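Local coordinates for glucose-binding protein (Thermus thermophilus HB27, PDB 2B3F), which binds glucose and galactose, here holding galactose, and probably serves a binding-protein-dependent sugar transport system, at residues T168-W173 and S358-V363; N188-N191 and K195-D198; E206-V211 and E365-T370. All blocks are in the same frame, centred on the assembly; numbering follows the deposited sequence.

Contact 1 of 3, residues T168-W173 and S358-V363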
loop_
_atom_site.group_PDB
_atom_site.type_symbol
_atom_site.label_atom_id
_atom_site.label_comp_id
_atom_site.label_asym_id
_atom_site.label_seq_id
_atom_site.Cartn_x
_atom_site.Cartn_y
_atom_site.Cartn_z
ATOM N N THR A 168 -4.513 -6.372 -7.105
ATOM C CA THR A 168 -4.491 -5.076 -7.816
ATOM C C THR A 168 -5.903 -4.637 -8.212
ATOM O O THR A 168 -6.176 -3.461 -8.422
ATOM C CB THR A 168 -3.577 -5.068 -9.070
ATOM O OG1 THR A 168 -4.215 -5.771 -10.147
ATOM C CG2 THR A 168 -2.234 -5.645 -8.783
ATOM N N GLN A 169 -6.800 -5.617 -8.346
ATOM C CA GLN A 169 -8.205 -5.329 -8.607
ATOM C C GLN A 169 -8.858 -4.776 -7.342
ATOM O O GLN A 169 -9.624 -3.829 -7.404
ATOM C CB GLN A 169 -8.919 -6.580 -9.101
ATOM C CG GLN A 169 -8.322 -7.150 -10.375
ATOM C CD GLN A 169 -8.648 -8.636 -10.571
ATOM O OE1 GLN A 169 -9.608 -9.167 -9.980
ATOM N NE2 GLN A 169 -7.809 -9.325 -11.357
ATOM N N GLN A 170 -8.519 -5.355 -6.198
ATOM C CA GLN A 170 -8.933 -4.807 -4.904
ATOM C C GLN A 170 -8.389 -3.390 -4.740
ATOM O O GLN A 170 -9.089 -2.504 -4.259
ATOM C CB GLN A 170 -8.421 -5.660 -3.768
ATOM C CG GLN A 170 -8.909 -7.129 -3.721
ATOM C CD GLN A 170 -8.353 -7.831 -2.500
ATOM O OE1 GLN A 170 -8.418 -7.291 -1.396
ATOM N NE2 GLN A 170 -7.787 -9.016 -2.685
ATOM N N HIS A 171 -7.133 -3.199 -5.143
ATOM C CA HIS A 171 -6.464 -1.909 -5.087
ATOM C C HIS A 171 -7.218 -0.857 -5.882
ATOM O O HIS A 171 -7.469 0.232 -5.400
ATOM C CB HIS A 171 -5.024 -2.006 -5.584
ATOM C CG HIS A 171 -4.231 -0.779 -5.287
ATOM N ND1 HIS A 171 -3.322 -0.714 -4.251
ATOM C CD2 HIS A 171 -4.258 0.449 -5.857
ATOM C CE1 HIS A 171 -2.810 0.506 -4.210
ATOM N NE2 HIS A 171 -3.352 1.227 -5.180
ATOM N N LEU A 172 -7.576 -1.204 -7.114
ATOM C CA LEU A 172 -8.417 -0.335 -7.923
ATOM C C LEU A 172 -9.752 -0.035 -7.223
ATOM O O LEU A 172 -10.191 1.120 -7.174
ATOM C CB LEU A 172 -8.695 -1.016 -9.248
ATOM C CG LEU A 172 -9.671 -0.328 -10.169
ATOM C CD1 LEU A 172 -9.189 1.069 -10.571
ATOM C CD2 LEU A 172 -9.831 -1.263 -11.394
ATOM N N TRP A 173 -10.375 -1.068 -6.665
ATOM C CA TRP A 173 -11.657 -0.930 -5.985
ATOM C C TRP A 173 -11.599 0.103 -4.844
ATOM O O TRP A 173 -12.499 0.903 -4.711
ATOM C CB TRP A 173 -12.149 -2.263 -5.421
ATOM C CG TRP A 173 -13.509 -2.183 -4.773
ATOM C CD1 TRP A 173 -14.731 -2.355 -5.384
ATOM C CD2 TRP A 173 -13.805 -1.906 -3.387
ATOM N NE1 TRP A 173 -15.747 -2.202 -4.476
ATOM C CE2 TRP A 173 -15.218 -1.932 -3.242
ATOM C CE3 TRP A 173 -13.017 -1.641 -2.262
ATOM C CZ2 TRP A 173 -15.852 -1.712 -2.012
ATOM C CZ3 TRP A 173 -13.640 -1.420 -1.046
ATOM C CH2 TRP A 173 -15.054 -1.449 -0.931
ATOM N N SER A 358 -8.157 -10.769 4.134
ATOM C CA SER A 358 -7.868 -12.046 3.478
ATOM C C SER A 358 -9.098 -12.591 2.745
ATOM O O SER A 358 -8.960 -13.310 1.771
ATOM C CB SER A 358 -7.364 -13.068 4.495
ATOM O OG SER A 358 -8.376 -13.350 5.458
ATOM N N GLN A 359 -10.287 -12.226 3.190
ATOM C CA GLN A 359 -11.517 -12.726 2.576
ATOM C C GLN A 359 -12.016 -11.786 1.484
ATOM O O GLN A 359 -12.822 -12.166 0.640
ATOM C CB GLN A 359 -12.561 -12.944 3.649
ATOM C CG GLN A 359 -12.176 -14.084 4.575
ATOM C CD GLN A 359 -13.311 -14.511 5.432
ATOM O OE1 GLN A 359 -14.180 -15.266 4.986
ATOM N NE2 GLN A 359 -13.348 -14.018 6.655
ATOM N N PHE A 360 -11.515 -10.557 1.463
ATOM C CA PHE A 360 -11.972 -9.602 0.465
ATOM C C PHE A 360 -11.570 -10.024 -0.950
ATOM O O PHE A 360 -12.220 -9.644 -1.909
ATOM C CB PHE A 360 -11.476 -8.186 0.754
ATOM C CG PHE A 360 -12.239 -7.121 0.010
ATOM C CD1 PHE A 360 -13.557 -6.817 0.356
ATOM C CD2 PHE A 360 -11.647 -6.416 -1.036
ATOM C CE1 PHE A 360 -14.255 -5.825 -0.320
ATOM C CE2 PHE A 360 -12.344 -5.438 -1.706
ATOM C CZ PHE A 360 -13.671 -5.154 -1.346
ATOM N N GLY A 361 -10.488 -10.789 -1.092
ATOM C CA GLY A 361 -10.102 -11.299 -2.411
ATOM C C GLY A 361 -11.146 -12.249 -2.989
ATOM O O GLY A 361 -11.366 -12.280 -4.204
ATOM N N THR A 362 -11.781 -13.011 -2.102
ATOM C CA THR A 362 -12.905 -13.897 -2.456
ATOM C C THR A 362 -14.115 -13.113 -2.924
ATOM O O THR A 362 -14.767 -13.436 -3.928
ATOM C CB THR A 362 -13.304 -14.762 -1.242
ATOM O OG1 THR A 362 -12.178 -15.539 -0.844
ATOM C CG2 THR A 362 -14.470 -15.711 -1.575
ATOM N N VAL A 363 -14.432 -12.056 -2.191
ATOM C CA VAL A 363 -15.452 -11.127 -2.630
ATOM C C VAL A 363 -15.155 -10.610 -4.032
ATOM O O VAL A 363 -16.035 -10.565 -4.897
ATOM C CB VAL A 363 -15.601 -9.931 -1.656
ATOM C CG1 VAL A 363 -16.624 -8.936 -2.177
ATOM C CG2 VAL A 363 -15.987 -10.429 -0.286
HETATM O O HOH W 1 -7.744 -10.766 -0.143
#

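Contact 2 of 3, residues N188-N191 and K195-D198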
loop_
_atom_site.group_PDB
_atom_site.type_symbol
_atom_site.label_atom_id
_atom_site.label_comp_id
_atom_site.label_asym_id
_atom_site.label_seq_id
_atom_site.Cartn_x
_atom_site.Cartn_y
_atom_site.Cartn_z
ATOM N N ASN A 188 -16.543 5.219 7.500
ATOM C CA ASN A 188 -17.696 4.597 8.144
ATOM C C ASN A 188 -17.866 3.116 7.821
ATOM O O ASN A 188 -18.527 2.403 8.578
ATOM C CB ASN A 188 -18.973 5.371 7.834
ATOM C CG ASN A 188 -19.045 6.702 8.580
ATOM O OD1 ASN A 188 -18.417 6.871 9.629
ATOM N ND2 ASN A 188 -19.800 7.655 8.027
ATOM N N LEU A 189 -17.252 2.636 6.741
ATOM C CA LEU A 189 -17.258 1.195 6.494
ATOM C C LEU A 189 -16.507 0.460 7.590
ATOM O O LEU A 189 -16.911 -0.632 8.001
ATOM C CB LEU A 189 -16.627 0.848 5.136
ATOM C CG LEU A 189 -17.343 1.326 3.883
ATOM C CD1 LEU A 189 -16.455 1.109 2.649
ATOM C CD2 LEU A 189 -18.684 0.618 3.720
ATOM N N TRP A 190 -15.417 1.058 8.066
ATOM C CA TRP A 190 -14.424 0.330 8.864
ATOM C C TRP A 190 -14.703 0.397 10.364
ATOM O O TRP A 190 -14.193 -0.424 11.118
ATOM C CB TRP A 190 -13.008 0.813 8.479
ATOM C CG TRP A 190 -12.907 0.758 7.008
ATOM C CD1 TRP A 190 -12.765 1.801 6.154
ATOM C CD2 TRP A 190 -13.043 -0.413 6.193
ATOM N NE1 TRP A 190 -12.782 1.359 4.860
ATOM C CE2 TRP A 190 -12.970 0.003 4.854
ATOM C CE3 TRP A 190 -13.222 -1.770 6.471
ATOM C CZ2 TRP A 190 -13.075 -0.887 3.793
ATOM C CZ3 TRP A 190 -13.317 -2.651 5.418
ATOM C CH2 TRP A 190 -13.243 -2.209 4.096
ATOM N N ASN A 191 -15.542 1.354 10.763
ATOM C CA ASN A 191 -16.070 1.432 12.136
ATOM C C ASN A 191 -17.477 0.834 12.230
ATOM O O ASN A 191 -18.070 0.792 13.309
ATOM C CB ASN A 191 -16.023 2.887 12.661
ATOM C CG ASN A 191 -16.878 3.862 11.840
ATOM O OD1 ASN A 191 -17.877 3.468 11.259
ATOM N ND2 ASN A 191 -16.492 5.140 11.811
ATOM N N LYS A 195 -22.992 0.206 6.409
ATOM C CA LYS A 195 -23.003 -1.168 5.941
ATOM C C LYS A 195 -22.596 -1.224 4.464
ATOM O O LYS A 195 -22.866 -0.293 3.695
ATOM C CB LYS A 195 -24.387 -1.800 6.135
ATOM C CG LYS A 195 -24.764 -2.024 7.603
ATOM C CD LYS A 195 -25.973 -2.962 7.775
ATOM C CE LYS A 195 -25.619 -4.438 7.455
ATOM N NZ LYS A 195 -26.639 -5.508 7.816
ATOM N N PHE A 196 -21.946 -2.330 4.094
ATOM C CA PHE A 196 -21.565 -2.587 2.705
ATOM C C PHE A 196 -22.787 -2.737 1.802
ATOM O O PHE A 196 -22.706 -2.513 0.611
ATOM C CB PHE A 196 -20.684 -3.838 2.611
ATOM C CG PHE A 196 -19.311 -3.646 3.200
ATOM C CD1 PHE A 196 -18.276 -3.172 2.416
ATOM C CD2 PHE A 196 -19.072 -3.899 4.540
ATOM C CE1 PHE A 196 -17.008 -2.983 2.963
ATOM C CE2 PHE A 196 -17.813 -3.689 5.089
ATOM C CZ PHE A 196 -16.798 -3.235 4.297
ATOM N N THR A 197 -23.909 -3.111 2.399
ATOM C CA THR A 197 -25.177 -3.262 1.696
ATOM C C THR A 197 -25.973 -1.956 1.589
ATOM O O THR A 197 -27.032 -1.935 0.970
ATOM C CB THR A 197 -26.054 -4.303 2.395
ATOM O OG1 THR A 197 -26.133 -3.990 3.789
ATOM C CG2 THR A 197 -25.482 -5.690 2.223
ATOM N N ASP A 198 -25.478 -0.874 2.179
ATOM C CA ASP A 198 -26.090 0.440 1.968
ATOM C C ASP A 198 -26.009 0.805 0.492
ATOM O O ASP A 198 -24.967 0.601 -0.147
ATOM C CB ASP A 198 -25.388 1.526 2.778
ATOM C CG ASP A 198 -26.156 2.842 2.761
ATOM O OD1 ASP A 198 -26.020 3.629 1.801
ATOM O OD2 ASP A 198 -26.901 3.065 3.728
#

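Contact 3 of 3, residues E206-V211 and E365-T370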
loop_
_atom_site.group_PDB
_atom_site.type_symbol
_atom_site.label_atom_id
_atom_site.label_comp_id
_atom_site.label_asym_id
_atom_site.label_seq_id
_atom_site.Cartn_x
_atom_site.Cartn_y
_atom_site.Cartn_z
ATOM N N GLU A 206 -20.957 -0.772 -8.682
ATOM C CA GLU A 206 -21.496 -0.373 -9.996
ATOM C C GLU A 206 -20.470 0.407 -10.794
ATOM O O GLU A 206 -20.211 0.095 -11.968
ATOM C CB GLU A 206 -22.751 0.502 -9.834
ATOM C CG GLU A 206 -23.608 0.735 -11.102
ATOM C CD GLU A 206 -23.072 1.755 -12.164
ATOM O OE1 GLU A 206 -22.503 2.834 -11.813
ATOM O OE2 GLU A 206 -23.278 1.467 -13.383
ATOM N N VAL A 207 -19.890 1.431 -10.168
ATOM C CA VAL A 207 -18.893 2.226 -10.851
ATOM C C VAL A 207 -17.681 1.334 -11.155
ATOM O O VAL A 207 -17.153 1.352 -12.247
ATOM C CB VAL A 207 -18.484 3.473 -10.047
ATOM C CG1 VAL A 207 -17.363 4.233 -10.770
ATOM C CG2 VAL A 207 -19.711 4.373 -9.794
ATOM N N PHE A 208 -17.262 0.532 -10.181
ATOM C CA PHE A 208 -16.112 -0.378 -10.358
ATOM C C PHE A 208 -16.267 -1.303 -11.583
ATOM O O PHE A 208 -15.340 -1.468 -12.377
ATOM C CB PHE A 208 -15.916 -1.194 -9.073
ATOM C CG PHE A 208 -14.773 -2.161 -9.129
ATOM C CD1 PHE A 208 -13.472 -1.707 -9.236
ATOM C CD2 PHE A 208 -14.994 -3.524 -9.031
ATOM C CE1 PHE A 208 -12.416 -2.601 -9.282
ATOM C CE2 PHE A 208 -13.945 -4.418 -9.072
ATOM C CZ PHE A 208 -12.651 -3.960 -9.201
ATOM N N GLY A 209 -17.447 -1.889 -11.739
ATOM C CA GLY A 209 -17.703 -2.771 -12.899
ATOM C C GLY A 209 -17.551 -2.087 -14.251
ATOM O O GLY A 209 -17.032 -2.671 -15.208
ATOM N N ARG A 210 -17.993 -0.840 -14.339
ATOM C CA ARG A 210 -17.824 -0.081 -15.569
ATOM C C ARG A 210 -16.347 0.147 -15.841
ATOM O O ARG A 210 -15.874 0.009 -16.968
ATOM C CB ARG A 210 -18.546 1.252 -15.493
ATOM C CG ARG A 210 -20.046 1.136 -15.381
ATOM C CD ARG A 210 -20.623 2.534 -15.384
ATOM N NE ARG A 210 -22.078 2.583 -15.458
ATOM C CZ ARG A 210 -22.774 2.560 -16.596
ATOM N NH1 ARG A 210 -22.173 2.491 -17.787
ATOM N NH2 ARG A 210 -24.091 2.620 -16.541
ATOM N N VAL A 211 -15.604 0.502 -14.786
ATOM C CA VAL A 211 -14.182 0.753 -14.906
ATOM C C VAL A 211 -13.458 -0.539 -15.338
ATOM O O VAL A 211 -12.561 -0.522 -16.176
ATOM C CB VAL A 211 -13.628 1.311 -13.567
ATOM C CG1 VAL A 211 -12.108 1.393 -13.590
ATOM C CG2 VAL A 211 -14.260 2.673 -13.266
ATOM N N GLU A 365 -13.272 -11.993 -6.369
ATOM C CA GLU A 365 -13.521 -13.120 -7.313
ATOM C C GLU A 365 -14.991 -13.225 -7.707
ATOM O O GLU A 365 -15.322 -13.339 -8.900
ATOM C CB GLU A 365 -13.067 -14.446 -6.734
ATOM C CG GLU A 365 -11.568 -14.594 -6.703
ATOM C CD GLU A 365 -11.101 -15.941 -6.178
ATOM O OE1 GLU A 365 -11.798 -16.542 -5.320
ATOM O OE2 GLU A 365 -10.014 -16.398 -6.622
ATOM N N ILE A 366 -15.882 -13.168 -6.722
ATOM C CA ILE A 366 -17.312 -13.299 -7.013
ATOM C C ILE A 366 -17.896 -12.074 -7.733
ATOM O O ILE A 366 -18.894 -12.194 -8.473
ATOM C CB ILE A 366 -18.147 -13.777 -5.780
ATOM C CG1 ILE A 366 -18.165 -12.759 -4.649
ATOM C CG2 ILE A 366 -17.558 -15.068 -5.271
ATOM C CD1 ILE A 366 -19.249 -11.744 -4.726
ATOM N N PHE A 367 -17.275 -10.909 -7.594
ATOM C CA PHE A 367 -17.682 -9.816 -8.446
ATOM C C PHE A 367 -17.193 -10.086 -9.876
ATOM O O PHE A 367 -17.920 -9.810 -10.820
ATOM C CB PHE A 367 -17.200 -8.446 -7.988
ATOM C CG PHE A 367 -17.749 -7.339 -8.823
ATOM C CD1 PHE A 367 -19.100 -7.009 -8.745
ATOM C CD2 PHE A 367 -16.954 -6.668 -9.734
ATOM C CE1 PHE A 367 -19.625 -5.997 -9.511
ATOM C CE2 PHE A 367 -17.482 -5.666 -10.539
ATOM C CZ PHE A 367 -18.817 -5.322 -10.419
ATOM N N LEU A 368 -15.978 -10.608 -10.035
ATOM C CA LEU A 368 -15.454 -10.806 -11.392
ATOM C C LEU A 368 -16.319 -11.811 -12.161
ATOM O O LEU A 368 -16.548 -11.641 -13.359
ATOM C CB LEU A 368 -13.995 -11.263 -11.410
ATOM C CG LEU A 368 -12.854 -10.257 -11.198
ATOM C CD1 LEU A 368 -13.276 -8.829 -11.360
ATOM C CD2 LEU A 368 -12.276 -10.405 -9.844
ATOM N N GLN A 369 -16.809 -12.851 -11.490
ATOM C CA GLN A 369 -17.647 -13.834 -12.192
ATOM C C GLN A 369 -19.091 -13.386 -12.362
ATOM O O GLN A 369 -19.614 -13.481 -13.473
ATOM C CB GLN A 369 -17.558 -15.234 -11.576
ATOM C CG GLN A 369 -16.152 -15.838 -11.645
ATOM C CD GLN A 369 -15.429 -15.620 -13.007
ATOM O OE1 GLN A 369 -14.590 -14.703 -13.150
ATOM N NE2 GLN A 369 -15.759 -16.460 -14.005
ATOM N N THR A 370 -19.733 -12.876 -11.319
ATOM C CA THR A 370 -21.132 -12.449 -11.422
ATOM C C THR A 370 -21.323 -11.065 -12.043
ATOM O O THR A 370 -22.368 -10.791 -12.631
ATOM C CB THR A 370 -21.821 -12.408 -10.041
ATOM O OG1 THR A 370 -21.228 -11.376 -9.243
ATOM C CG2 THR A 370 -21.688 -13.748 -9.316
#

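Contact 1 of 3, residues T168-W173 and S358-V363
Phe360 reaches from helix 354-370 across to helix 166-190, where it passes beside Gln170 and ends on Trp173. With CG anti to the backbone N (chi1 -163°), the ring swings toward helix 166-190, CD2 beside Gln170 and CZ at Trp173. Phe360 CB lies 3.8 Å from Gln170 OE1, and Phe360 CD2 brings the ring edge to 3.4 Å from the same OE1, which sits in the plane of the ring. CE2 is the first atom to reach the indole, and Phe360 CZ ends over one of its faces, 3.7 Å from Trp173 CE3. This is an edge-to-face pair with the planes at 58°. Replacing Trp173 by an alanine would remove that face, and would probably open a gap beyond CZ and leave the Phe360 ring freer to shift. The extended Gln170 chain runs past Phe360 in the opposite direction, so that Gln170 NE2 comes to 3.3 Å from Gly361 CA. Gln170 NE2 donates to Asn166 OD1 and to a water 3.1 Å away, which weakly accepts from Gly361 N and weakly donates to Ser358 O. The segment axes cross at 89°, so two helices of the C-terminal lobe meet through few residues. His171 ND1 is hydrogen-bonded to His348 NE2 of the galactose pocket, yet the Gln170 side chain lies about 11 Å from the sugar: the crossing is second shell or beyond in this periplasmic-binding-protein fold.

Contact 2 of 3, residues N188-N191 and K195-D198
Leu189 and Trp190, late in helix 166-190, both pack against Phe196, which lies just beyond the short link that follows the helix. Asn188 comes first; its backbone bonds to Leu194 across the link, while its ND2 is held by Asp185 OD1 one turn earlier. Next, Leu189 puts its CD2 methyl over one face of the Phe196 ring, 4.1 Å from the centroid and 15° off the ring normal, a CH-pi contact. CD1 of Leu189 touches the same ring at CE1, 4.1 Å away, so both branches of the leucine are used. Phe196 CG stands anti to its carbonyl carbon (chi1 -70°), turning the ring back toward Leu189 and Trp190. It is presented by a helix-loop-helix connection in the C-terminal lobe of this solute-binding protein: a type I beta turn runs from Lys195 to Asp198, closed by Asp198 N to Lys195 O at 3.1 Å, and Asp198 is the N-cap of helix 199-212, its OD1 accepting from Lys200 N. Trp190 follows and meets Phe196 at the rim, CZ3 and CH2 each 3.7 Å from Phe196 CZ. The edge of the phenyl ring points at the face of the six-membered indole ring in an offset T-shaped pair, planes at 69°. Trp186 and Phe356 add edge-to-face neighbours round this indole, and Ala380 of helix 373-387 touches Phe196. Last comes exposed Asn191, where OD1 accepts from Lys193 N in an Asx turn and ND2 makes a weak, nearly straight bond of 3.4 Å back to Asn188 OD1.

Contact 3 of 3, residues E206-V211 and E365-T370
Phe367 of helix 354-370 lies against Phe208 and Gly209 in a helix-helix contact of the C-terminal lobe, with a glycine giving an aromatic ring close access to the backbone. Its edge meets Gly209 CA, which lies in the ring plane 3.7 Å from Phe367 CZ. Phe367 CG, anti to the backbone N (chi1 -175°), carries the ring out to the 206-211 helix, where it slides past Phe208 in the opposite direction. The closest approach of the rings is 3.6 Å, from Phe208 CD2 to Phe367 CE2. Their planes are inclined at 41°, neither stacked nor edge-to-face, and no hydrogen bond joins the segments. Trp173 packs edge-to-face with Phe208, and Trp205 meets Phe367, extending the aromatic cluster.

Away from this dense part, the helices turn polar groups outward. Arg210 and Glu206, one turn apart, form a salt bridge: Arg210 NE reaches the syn lone pair of Glu206 OE2 at 2.6 Å, the bond bent to 137° and the oxygen tilted out of the guanidinium plane. On the partner helix, exposed Thr370 turns back on its own backbone: its OG1 donates to Ile366 O at 2.6 Å, a carbonyl that also accepts from Thr370 N.

Overall arrangement
The three contacts lie in the same helical part of the C-terminal lobe. Contacts 1 and 3 both use helix 354-370, which meets helix 166-190 in the first and helix 199-212 in the third, and they touch where Phe208 packs on Leu172. Contact 2 joins the late part of helix 166-190 to the loop leading into helix 199-212, and it touches neither of the others. All three have buried aromatic centres, but contact 1 lies nearest the middle of the chain and adds a glutamine amide and a bridging water beside its ring pair. Contacts 2 and 3 lie farther out, joined by apolar contacts alone, with polar side-chain bonds made locally, to residues near in sequence, at their exposed margins.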